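Local coordinates for protein precorrin-3 methylase (Rhodobacter capsulatus, PDB 3NUT) that probably transfers a methyl group from S-adenosyl-L-methionine to a precorrin intermediate on the pathway to adenosylcobalamin, the coenzyme form of vitamin B12, at residues A127-H135 and V239-R247; E192-A202 and A223-A234. One frame throughout, in Å; residues are numbered along the deposited sequence.

Contact 1 of 2, residues A127-H135 and V239-R247; sequences AAAGAPLGH and VGPWVYTPR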
loop_
_atom_site.group_PDB
_atom_site.type_symbol
_atom_site.label_atom_id
_atom_site.label_comp_id
_atom_site.label_asym_id
_atom_site.label_seq_id
_atom_site.Cartn_x
_atom_site.Cartn_y
_atom_site.Cartn_z
ATOM N N ALA A 127 -7.973 3.605 -5.643
ATOM C CA ALA A 127 -9.217 4.147 -5.097
ATOM C C ALA A 127 -9.995 4.993 -6.149
ATOM O O ALA A 127 -11.187 4.824 -6.314
ATOM C CB ALA A 127 -8.948 4.951 -3.856
ATOM N N ALA A 128 -9.313 5.884 -6.865
ATOM C CA ALA A 128 -10.013 6.770 -7.797
ATOM C C ALA A 128 -10.585 5.959 -8.953
ATOM O O ALA A 128 -11.630 6.305 -9.487
ATOM C CB ALA A 128 -9.100 7.852 -8.303
ATOM N N ALA A 129 -9.907 4.863 -9.293
ATOM C CA ALA A 129 -10.309 3.988 -10.384
ATOM C C ALA A 129 -11.394 2.957 -10.009
ATOM O O ALA A 129 -12.048 2.388 -10.894
ATOM C CB ALA A 129 -9.096 3.269 -10.902
ATOM N N GLY A 130 -11.569 2.716 -8.708
ATOM C CA GLY A 130 -12.389 1.617 -8.212
ATOM C C GLY A 130 -11.597 0.588 -7.424
ATOM O O GLY A 130 -11.217 0.816 -6.283
ATOM N N ALA A 131 -11.331 -0.558 -8.030
ATOM C CA ALA A 131 -10.636 -1.611 -7.317
ATOM C C ALA A 131 -9.676 -2.452 -8.191
ATOM O O ALA A 131 -9.730 -3.683 -8.182
ATOM C CB ALA A 131 -11.666 -2.493 -6.607
ATOM N N PRO A 132 -8.772 -1.790 -8.935
ATOM C CA PRO A 132 -7.852 -2.517 -9.821
ATOM C C PRO A 132 -6.781 -3.392 -9.145
ATOM O O PRO A 132 -6.234 -4.297 -9.786
ATOM C CB PRO A 132 -7.185 -1.402 -10.615
ATOM C CG PRO A 132 -7.354 -0.187 -9.776
ATOM C CD PRO A 132 -8.643 -0.334 -9.088
ATOM N N LEU A 133 -6.489 -3.134 -7.871
ATOM C CA LEU A 133 -5.485 -3.909 -7.160
ATOM C C LEU A 133 -6.153 -4.754 -6.089
ATOM O O LEU A 133 -5.541 -5.125 -5.069
ATOM C CB LEU A 133 -4.415 -2.985 -6.543
ATOM C CG LEU A 133 -3.643 -2.090 -7.502
ATOM C CD1 LEU A 133 -3.136 -0.858 -6.773
ATOM C CD2 LEU A 133 -2.500 -2.821 -8.202
ATOM N N GLY A 134 -7.423 -5.062 -6.329
ATOM C CA GLY A 134 -8.206 -5.896 -5.420
ATOM C C GLY A 134 -7.661 -7.301 -5.209
ATOM O O GLY A 134 -7.911 -7.917 -4.170
ATOM N N HIS A 135 -6.941 -7.819 -6.199
ATOM C CA HIS A 135 -6.329 -9.137 -6.089
ATOM C C HIS A 135 -4.828 -8.983 -5.887
ATOM O O HIS A 135 -4.329 -7.862 -5.875
ATOM C CB HIS A 135 -6.599 -9.952 -7.356
ATOM C CG HIS A 135 -7.945 -10.609 -7.378
ATOM N ND1 HIS A 135 -9.118 -9.919 -7.130
ATOM C CD2 HIS A 135 -8.307 -11.890 -7.643
ATOM C CE1 HIS A 135 -10.141 -10.751 -7.228
ATOM N NE2 HIS A 135 -9.676 -11.950 -7.544
ATOM N N VAL A 239 -16.307 -1.931 -15.449
ATOM C CA VAL A 239 -17.742 -1.766 -15.263
ATOM C C VAL A 239 -18.068 -0.271 -15.227
ATOM O O VAL A 239 -17.840 0.423 -14.226
ATOM C CB VAL A 239 -18.348 -2.596 -14.078
ATOM C CG1 VAL A 239 -17.839 -2.131 -12.723
ATOM C CG2 VAL A 239 -19.870 -2.523 -14.120
ATOM N N GLY A 240 -18.565 0.216 -16.360
ATOM C CA GLY A 240 -18.768 1.652 -16.569
ATOM C C GLY A 240 -17.450 2.397 -16.514
ATOM O O GLY A 240 -16.480 1.996 -17.159
ATOM N N PRO A 241 -17.398 3.487 -15.737
ATOM C CA PRO A 241 -16.126 4.180 -15.529
ATOM C C PRO A 241 -15.135 3.405 -14.638
ATOM O O PRO A 241 -13.943 3.760 -14.612
ATOM C CB PRO A 241 -16.546 5.477 -14.830
ATOM C CG PRO A 241 -17.826 5.131 -14.146
ATOM C CD PRO A 241 -18.513 4.141 -15.034
ATOM N N TRP A 242 -15.618 2.369 -13.938
ATOM C CA TRP A 242 -14.837 1.679 -12.899
ATOM C C TRP A 242 -14.000 0.490 -13.387
ATOM O O TRP A 242 -14.297 -0.117 -14.411
ATOM C CB TRP A 242 -15.735 1.208 -11.764
ATOM C CG TRP A 242 -16.546 2.278 -11.140
ATOM C CD1 TRP A 242 -17.895 2.466 -11.273
ATOM C CD2 TRP A 242 -16.080 3.317 -10.281
ATOM N NE1 TRP A 242 -18.297 3.555 -10.537
ATOM C CE2 TRP A 242 -17.201 4.098 -9.922
ATOM C CE3 TRP A 242 -14.825 3.655 -9.762
ATOM C CZ2 TRP A 242 -17.098 5.211 -9.077
ATOM C CZ3 TRP A 242 -14.720 4.763 -8.942
ATOM C CH2 TRP A 242 -15.845 5.526 -8.604
ATOM N N VAL A 243 -12.949 0.162 -12.644
ATOM C CA VAL A 243 -12.123 -0.994 -12.968
ATOM C C VAL A 243 -11.980 -1.848 -11.733
ATOM O O VAL A 243 -11.750 -1.336 -10.644
ATOM C CB VAL A 243 -10.747 -0.571 -13.537
ATOM C CG1 VAL A 243 -9.776 -1.756 -13.632
ATOM C CG2 VAL A 243 -10.914 0.102 -14.898
ATOM N N TYR A 244 -12.153 -3.154 -11.909
ATOM C CA TYR A 244 -12.066 -4.106 -10.810
ATOM C C TYR A 244 -11.662 -5.495 -11.299
ATOM O O TYR A 244 -11.690 -5.759 -12.491
ATOM C CB TYR A 244 -13.405 -4.177 -10.082
ATOM C CG TYR A 244 -14.457 -5.033 -10.752
ATOM C CD1 TYR A 244 -14.801 -6.274 -10.222
ATOM C CD2 TYR A 244 -15.127 -4.595 -11.903
ATOM C CE1 TYR A 244 -15.787 -7.068 -10.814
ATOM C CE2 TYR A 244 -16.105 -5.387 -12.512
ATOM C CZ TYR A 244 -16.429 -6.621 -11.957
ATOM O OH TYR A 244 -17.394 -7.420 -12.546
ATOM N N THR A 245 -11.284 -6.367 -10.369
ATOM C CA THR A 245 -10.997 -7.772 -10.673
ATOM C C THR A 245 -11.994 -8.682 -9.949
ATOM O O THR A 245 -12.146 -8.570 -8.728
ATOM C CB THR A 245 -9.574 -8.167 -10.234
ATOM O OG1 THR A 245 -8.627 -7.220 -10.742
ATOM C CG2 THR A 245 -9.220 -9.575 -10.741
ATOM N N PRO A 246 -12.674 -9.581 -10.698
ATOM C CA PRO A 246 -13.624 -10.515 -10.108
ATOM C C PRO A 246 -12.876 -11.643 -9.410
ATOM O O PRO A 246 -11.661 -11.772 -9.605
ATOM C CB PRO A 246 -14.404 -11.053 -11.320
ATOM C CG PRO A 246 -14.019 -10.180 -12.474
ATOM C CD PRO A 246 -12.631 -9.732 -12.163
ATOM N N ARG A 247 -13.587 -12.436 -8.599
ATOM C CA ARG A 247 -12.969 -13.526 -7.827
ATOM C C ARG A 247 -13.491 -14.896 -8.230
ATOM O O ARG A 247 -12.811 -15.622 -8.955
ATOM C CB ARG A 247 -13.069 -13.304 -6.302
ATOM C CG ARG A 247 -14.294 -12.496 -5.787
ATOM C CD ARG A 247 -15.522 -13.379 -5.502
ATOM N NE ARG A 247 -16.432 -12.771 -4.520
ATOM C CZ ARG A 247 -17.381 -13.419 -3.835
ATOM N NH1 ARG A 247 -17.582 -14.725 -4.001
ATOM N NH2 ARG A 247 -18.141 -12.754 -2.967
#
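A short parallel strand pairing joins the end of helix 121-129 to the C-terminal strand 242-244, with Gly130 opposite Val243. Two backbone bonds carry it: Val243 N donates to Ala129 O at 3.0 Å, and Ala131 N to Val243 O at 2.8 Å with an N-H...O angle of 163°, so Val243 is gripped through both its N-H and its carbonyl. The indole of Trp242 brings its benzo edge to the helix end, CE3 lying 3.3 Å from Ala129 O, which sits near the ring plane. Gly130 leaves the helix with positive phi, turning into the pairing. On one side of the pairing Pro132 CB touches Val243 CG1 at 4.0 Å. Farther on, Thr245 lays CG2 over the centre of the His135 imidazole, 3.7 Å from the ring centroid and 11° off its normal, a CH-pi contact. With OG1 beside the backbone N (chi1 -51°), CG2 is left anti to it and over the ring, while OG1 hydrogen-bonds to Thr236. Trp242 also meets the ring of Phe99 of the second subunit, placing the strand at the dimer interface. The whole is a small mixed sheet, in which strand 242-244 lies between 130-131 and its beta-hairpin partner 237-239.

Contact 2 of 2, residues E192-A202 and A223-A234; sequences EPGRLILFARA and ADMRTVVLVGNA. With SAH (S-adenosyl-L-homocysteine), chain E.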
loop_
_atom_site.group_PDB
_atom_site.type_symbol
_atom_site.label_atom_id
_atom_site.label_comp_id
_atom_site.label_asym_id
_atom_site.label_seq_id
_atom_site.Cartn_x
_atom_site.Cartn_y
_atom_site.Cartn_z
ATOM N N GLU A 192 -1.852 -10.933 -22.699
ATOM C CA GLU A 192 -2.890 -10.828 -23.726
ATOM C C GLU A 192 -3.155 -9.362 -24.086
ATOM O O GLU A 192 -3.211 -8.513 -23.191
ATOM C CB GLU A 192 -4.183 -11.492 -23.246
ATOM C CG GLU A 192 -4.971 -10.692 -22.193
ATOM C CD GLU A 192 -4.390 -10.785 -20.784
ATOM O OE1 GLU A 192 -3.524 -11.657 -20.529
ATOM O OE2 GLU A 192 -4.819 -9.984 -19.923
ATOM N N PRO A 193 -3.325 -9.058 -25.391
ATOM C CA PRO A 193 -3.570 -7.700 -25.926
ATOM C C PRO A 193 -4.634 -6.848 -25.211
ATOM O O PRO A 193 -4.456 -5.627 -25.090
ATOM C CB PRO A 193 -4.025 -7.974 -27.366
ATOM C CG PRO A 193 -3.309 -9.225 -27.736
ATOM C CD PRO A 193 -3.164 -10.048 -26.474
ATOM N N GLY A 194 -5.732 -7.472 -24.778
ATOM C CA GLY A 194 -6.816 -6.762 -24.082
ATOM C C GLY A 194 -6.603 -6.504 -22.585
ATOM O O GLY A 194 -7.564 -6.205 -21.858
ATOM N N ARG A 195 -5.352 -6.612 -22.129
ATOM C CA ARG A 195 -4.978 -6.392 -20.728
ATOM C C ARG A 195 -5.105 -4.920 -20.380
ATOM O O ARG A 195 -4.383 -4.080 -20.929
ATOM C CB ARG A 195 -3.539 -6.862 -20.484
ATOM C CG ARG A 195 -2.953 -6.502 -19.116
ATOM C CD ARG A 195 -3.632 -7.242 -17.994
ATOM N NE ARG A 195 -3.288 -8.662 -17.932
ATOM C CZ ARG A 195 -2.218 -9.167 -17.317
ATOM N NH1 ARG A 195 -1.337 -8.375 -16.728
ATOM N NH2 ARG A 195 -2.013 -10.475 -17.303
ATOM N N LEU A 196 -6.026 -4.612 -19.473
ATOM C CA LEU A 196 -6.297 -3.238 -19.099
ATOM C C LEU A 196 -5.082 -2.545 -18.452
ATOM O O LEU A 196 -4.454 -3.084 -17.551
ATOM C CB LEU A 196 -7.502 -3.198 -18.160
ATOM C CG LEU A 196 -8.939 -2.879 -18.622
ATOM C CD1 LEU A 196 -9.253 -3.131 -20.112
ATOM C CD2 LEU A 196 -9.931 -3.623 -17.729
ATOM N N ILE A 197 -4.746 -1.364 -18.959
ATOM C CA ILE A 197 -3.728 -0.511 -18.372
ATOM C C ILE A 197 -4.348 0.848 -18.092
ATOM O O ILE A 197 -5.167 1.357 -18.868
ATOM C CB ILE A 197 -2.520 -0.283 -19.300
ATOM C CG1 ILE A 197 -2.202 -1.540 -20.146
ATOM C CG2 ILE A 197 -1.312 0.241 -18.493
ATOM C CD1 ILE A 197 -1.627 -2.757 -19.379
ATOM N N LEU A 198 -3.926 1.420 -16.968
ATOM C CA LEU A 198 -4.509 2.625 -16.422
ATOM C C LEU A 198 -3.388 3.601 -16.194
ATOM O O LEU A 198 -2.386 3.259 -15.564
ATOM C CB LEU A 198 -5.165 2.338 -15.065
ATOM C CG LEU A 198 -6.486 1.593 -14.915
ATOM C CD1 LEU A 198 -6.370 0.087 -15.127
ATOM C CD2 LEU A 198 -7.002 1.867 -13.514
ATOM N N PHE A 199 -3.568 4.818 -16.692
ATOM C CA PHE A 199 -2.622 5.885 -16.423
ATOM C C PHE A 199 -3.333 6.874 -15.517
ATOM O O PHE A 199 -4.350 7.489 -15.899
ATOM C CB PHE A 199 -2.118 6.542 -17.716
ATOM C CG PHE A 199 -1.382 5.594 -18.626
ATOM C CD1 PHE A 199 0.004 5.489 -18.565
ATOM C CD2 PHE A 199 -2.080 4.798 -19.538
ATOM C CE1 PHE A 199 0.694 4.605 -19.401
ATOM C CE2 PHE A 199 -1.408 3.914 -20.374
ATOM C CZ PHE A 199 -0.009 3.819 -20.306
ATOM N N ALA A 200 -2.829 6.984 -14.294
ATOM C CA ALA A 200 -3.475 7.842 -13.307
ATOM C C ALA A 200 -2.539 8.972 -12.916
ATOM O O ALA A 200 -1.466 8.771 -12.339
ATOM C CB ALA A 200 -3.958 7.046 -12.101
ATOM N N ARG A 201 -2.972 10.165 -13.280
ATOM C CA ARG A 201 -2.124 11.318 -13.271
ATOM C C ARG A 201 -2.548 12.257 -12.164
ATOM O O ARG A 201 -3.725 12.617 -12.063
ATOM C CB ARG A 201 -2.207 12.004 -14.656
ATOM C CG ARG A 201 -1.545 13.365 -14.724
ATOM C CD ARG A 201 -1.849 14.106 -16.043
ATOM N NE ARG A 201 -1.857 15.564 -15.842
ATOM C CZ ARG A 201 -0.767 16.294 -15.599
ATOM N NH1 ARG A 201 0.436 15.715 -15.509
ATOM N NH2 ARG A 201 -0.883 17.607 -15.445
ATOM N N ALA A 202 -1.582 12.645 -11.343
ATOM C CA ALA A 202 -1.776 13.705 -10.341
ATOM C C ALA A 202 -2.933 13.372 -9.422
ATOM O O ALA A 202 -3.814 14.202 -9.165
ATOM C CB ALA A 202 -1.996 15.095 -11.009
ATOM N N ALA A 223 2.188 8.210 -19.961
ATOM C CA ALA A 223 2.708 8.429 -18.625
ATOM C C ALA A 223 3.640 9.650 -18.581
ATOM O O ALA A 223 4.297 9.953 -19.570
ATOM C CB ALA A 223 3.455 7.186 -18.161
ATOM N N ASP A 224 3.660 10.360 -17.446
ATOM C CA ASP A 224 4.760 11.286 -17.090
ATOM C C ASP A 224 5.187 11.024 -15.651
ATOM O O ASP A 224 4.807 10.006 -15.082
ATOM C CB ASP A 224 4.410 12.763 -17.314
ATOM C CG ASP A 224 2.994 13.113 -16.900
ATOM O OD1 ASP A 224 2.628 12.907 -15.720
ATOM O OD2 ASP A 224 2.244 13.616 -17.763
ATOM N N MET A 225 5.980 11.918 -15.066
ATOM C CA MET A 225 6.442 11.728 -13.675
ATOM C C MET A 225 5.384 12.024 -12.618
ATOM O O MET A 225 5.590 11.771 -11.446
ATOM C CB MET A 225 7.748 12.492 -13.396
ATOM C CG MET A 225 8.983 11.709 -13.866
ATOM S SD MET A 225 8.814 9.915 -13.528
ATOM C CE MET A 225 9.568 9.856 -11.889
ATOM N N ARG A 226 4.244 12.536 -13.068
ATOM C CA ARG A 226 3.087 12.847 -12.235
ATOM C C ARG A 226 2.090 11.668 -12.249
ATOM O O ARG A 226 0.901 11.823 -11.919
ATOM C CB ARG A 226 2.433 14.118 -12.812
ATOM C CG ARG A 226 1.645 14.986 -11.844
ATOM C CD ARG A 226 2.502 15.925 -10.972
ATOM N NE ARG A 226 1.716 16.375 -9.815
ATOM C CZ ARG A 226 1.602 15.725 -8.647
ATOM N NH1 ARG A 226 2.254 14.581 -8.414
ATOM N NH2 ARG A 226 0.834 16.242 -7.693
ATOM N N THR A 227 2.575 10.487 -12.634
ATOM C CA THR A 227 1.694 9.382 -13.032
ATOM C C THR A 227 2.136 8.076 -12.401
ATOM O O THR A 227 3.327 7.819 -12.239
ATOM C CB THR A 227 1.664 9.255 -14.583
ATOM O OG1 THR A 227 1.245 10.507 -15.125
ATOM C CG2 THR A 227 0.717 8.164 -15.091
ATOM N N VAL A 228 1.151 7.274 -12.015
ATOM C CA VAL A 228 1.390 5.927 -11.577
ATOM C C VAL A 228 0.557 5.037 -12.511
ATOM O O VAL A 228 -0.592 5.360 -12.844
ATOM C CB VAL A 228 1.073 5.737 -10.050
ATOM C CG1 VAL A 228 -0.401 5.956 -9.736
ATOM C CG2 VAL A 228 1.508 4.357 -9.566
ATOM N N VAL A 229 1.143 3.937 -12.948
ATOM C CA VAL A 229 0.531 3.119 -13.986
ATOM C C VAL A 229 0.098 1.785 -13.388
ATOM O O VAL A 229 0.913 1.035 -12.821
ATOM C CB VAL A 229 1.501 2.912 -15.197
ATOM C CG1 VAL A 229 0.864 2.021 -16.284
ATOM C CG2 VAL A 229 1.968 4.256 -15.771
ATOM N N LEU A 230 -1.193 1.505 -13.498
ATOM C CA LEU A 230 -1.746 0.284 -12.964
ATOM C C LEU A 230 -1.995 -0.699 -14.093
ATOM O O LEU A 230 -2.551 -0.350 -15.127
ATOM C CB LEU A 230 -3.036 0.542 -12.181
ATOM C CG LEU A 230 -3.011 1.614 -11.084
ATOM C CD1 LEU A 230 -4.414 1.834 -10.540
ATOM C CD2 LEU A 230 -2.036 1.302 -9.947
ATOM N N VAL A 231 -1.546 -1.924 -13.882
ATOM C CA VAL A 231 -1.748 -2.998 -14.812
ATOM C C VAL A 231 -2.627 -4.023 -14.111
ATOM O O VAL A 231 -2.291 -4.480 -13.024
ATOM C CB VAL A 231 -0.402 -3.653 -15.201
ATOM C CG1 VAL A 231 -0.598 -4.571 -16.399
ATOM C CG2 VAL A 231 0.631 -2.596 -15.527
ATOM N N GLY A 232 -3.750 -4.386 -14.730
ATOM C CA GLY A 232 -4.633 -5.390 -14.146
ATOM C C GLY A 232 -4.072 -6.806 -14.133
ATOM O O GLY A 232 -2.966 -7.048 -14.636
ATOM N N ASN A 233 -4.812 -7.724 -13.505
ATOM C CA ASN A 233 -4.661 -9.165 -13.738
ATOM C C ASN A 233 -5.208 -9.434 -15.158
ATOM O O ASN A 233 -5.738 -8.528 -15.822
ATOM C CB ASN A 233 -5.532 -9.983 -12.762
ATOM C CG ASN A 233 -5.087 -9.881 -11.315
ATOM O OD1 ASN A 233 -4.165 -10.578 -10.868
ATOM N ND2 ASN A 233 -5.774 -9.046 -10.553
ATOM N N ALA A 234 -5.133 -10.686 -15.594
ATOM C CA ALA A 234 -5.862 -11.118 -16.790
ATOM C C ALA A 234 -7.382 -10.989 -16.636
ATOM O O ALA A 234 -8.074 -10.700 -17.606
ATOM C CB ALA A 234 -5.477 -12.564 -17.172
HETATM N N SAH E . 6.767 7.157 -1.367
HETATM C CA SAH E . 5.967 7.435 -2.598
HETATM C CB SAH E . 6.680 6.898 -3.849
HETATM C CG SAH E . 7.868 7.779 -4.238
HETATM S SD SAH E . 8.369 7.581 -5.932
HETATM C C SAH E . 4.676 6.732 -2.393
HETATM O O SAH E . 4.666 5.961 -1.443
HETATM O OXT SAH E . 3.657 6.876 -3.097
HETATM C "C5'" SAH E . 7.462 8.878 -6.744
HETATM C "C4'" SAH E . 6.505 8.308 -7.811
HETATM O "O4'" SAH E . 5.279 7.914 -7.181
HETATM C "C3'" SAH E . 6.085 9.259 -8.941
HETATM O "O3'" SAH E . 6.928 9.210 -10.100
HETATM C "C2'" SAH E . 4.711 8.753 -9.323
HETATM O "O2'" SAH E . 4.784 7.591 -10.176
HETATM C "C1'" SAH E . 4.154 8.285 -7.993
HETATM N N9 SAH E . 3.331 9.332 -7.343
HETATM C C8 SAH E . 3.614 10.005 -6.209
HETATM N N7 SAH E . 2.603 10.878 -5.914
HETATM C C5 SAH E . 1.647 10.769 -6.870
HETATM C C6 SAH E . 0.316 11.380 -7.176
HETATM N N6 SAH E . -0.240 12.334 -6.386
HETATM N N1 SAH E . -0.344 10.971 -8.289
HETATM C C2 SAH E . 0.177 10.029 -9.103
HETATM N N3 SAH E . 1.375 9.438 -8.881
HETATM C C4 SAH E . 2.144 9.757 -7.808
#
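The S-adenosyl-L-homocysteine pocket is bordered by the antiparallel pair of strands 196-201 and 227-231, whose axes approach to 4.8 Å. Leu198 with Leu230 and Ala200 with Val228 are hydrogen-bonded pairs, each closed by two backbone bonds. The ladder continues at one end through Gly232 N to Leu196 O, 3.2 Å and almost straight at 178°, and at the other through Ala202 N to Arg226 O at 2.7 Å. On one face Ile197 and Val231 lie side by side, CD1 against CG1 at 3.6 Å, while the Phe199 ring lies alongside Val229, its CD1 3.6 Å from CG2. The opposite face carries Leu198, whose CD2 meets Leu230 CD1.

In the turn that leads into strand 227-231, Asp224 OD1 accepts from Arg226 N in an Asx turn and, from above the carboxylate plane, from Thr227 OG1 at 2.8 Å. Arg201, extended from CG to NE, brings NH1 to 3.6 Å from both Asp224 OD1 and OD2, a long salt bridge with guanidinium and carboxylate planes 84° apart. Thr227 O, just after this turn, faces the ribose, whose O2' hydroxyl donates a hydrogen bond to it at 2.5 Å. Arg226, bent at chi2 (80°), spreads its guanidinium over Ala202, with NH1 near the adenine N6.

Both strands are interior to a five-stranded mixed sheet: 209-214 flanks 196-201 and 165-169 flanks 227-231. Helix 121-129 covers the face of Leu198, Ala200 and Val228, touching them through Ala129 and Ala125.

The centres of the two contacts lie 12 Å apart, on the same side of the chain's centre. Along the sequence contact 2 is nested inside the loop closed by contact 1, which ties residues 127-135 to the C-terminal end of the model. Helix 121-129 links them: it packs on the five-stranded sheet of contact 2 and then runs into the small three-stranded sheet of contact 1. They touch directly, Ala129 CB against Leu198 CD2 at 3.6 Å and Pro132 CG against Leu230 CD1 at 3.6 Å. The cofactor-binding sheet is thereby continuous in packing with the C-terminal strand, which faces the second subunit.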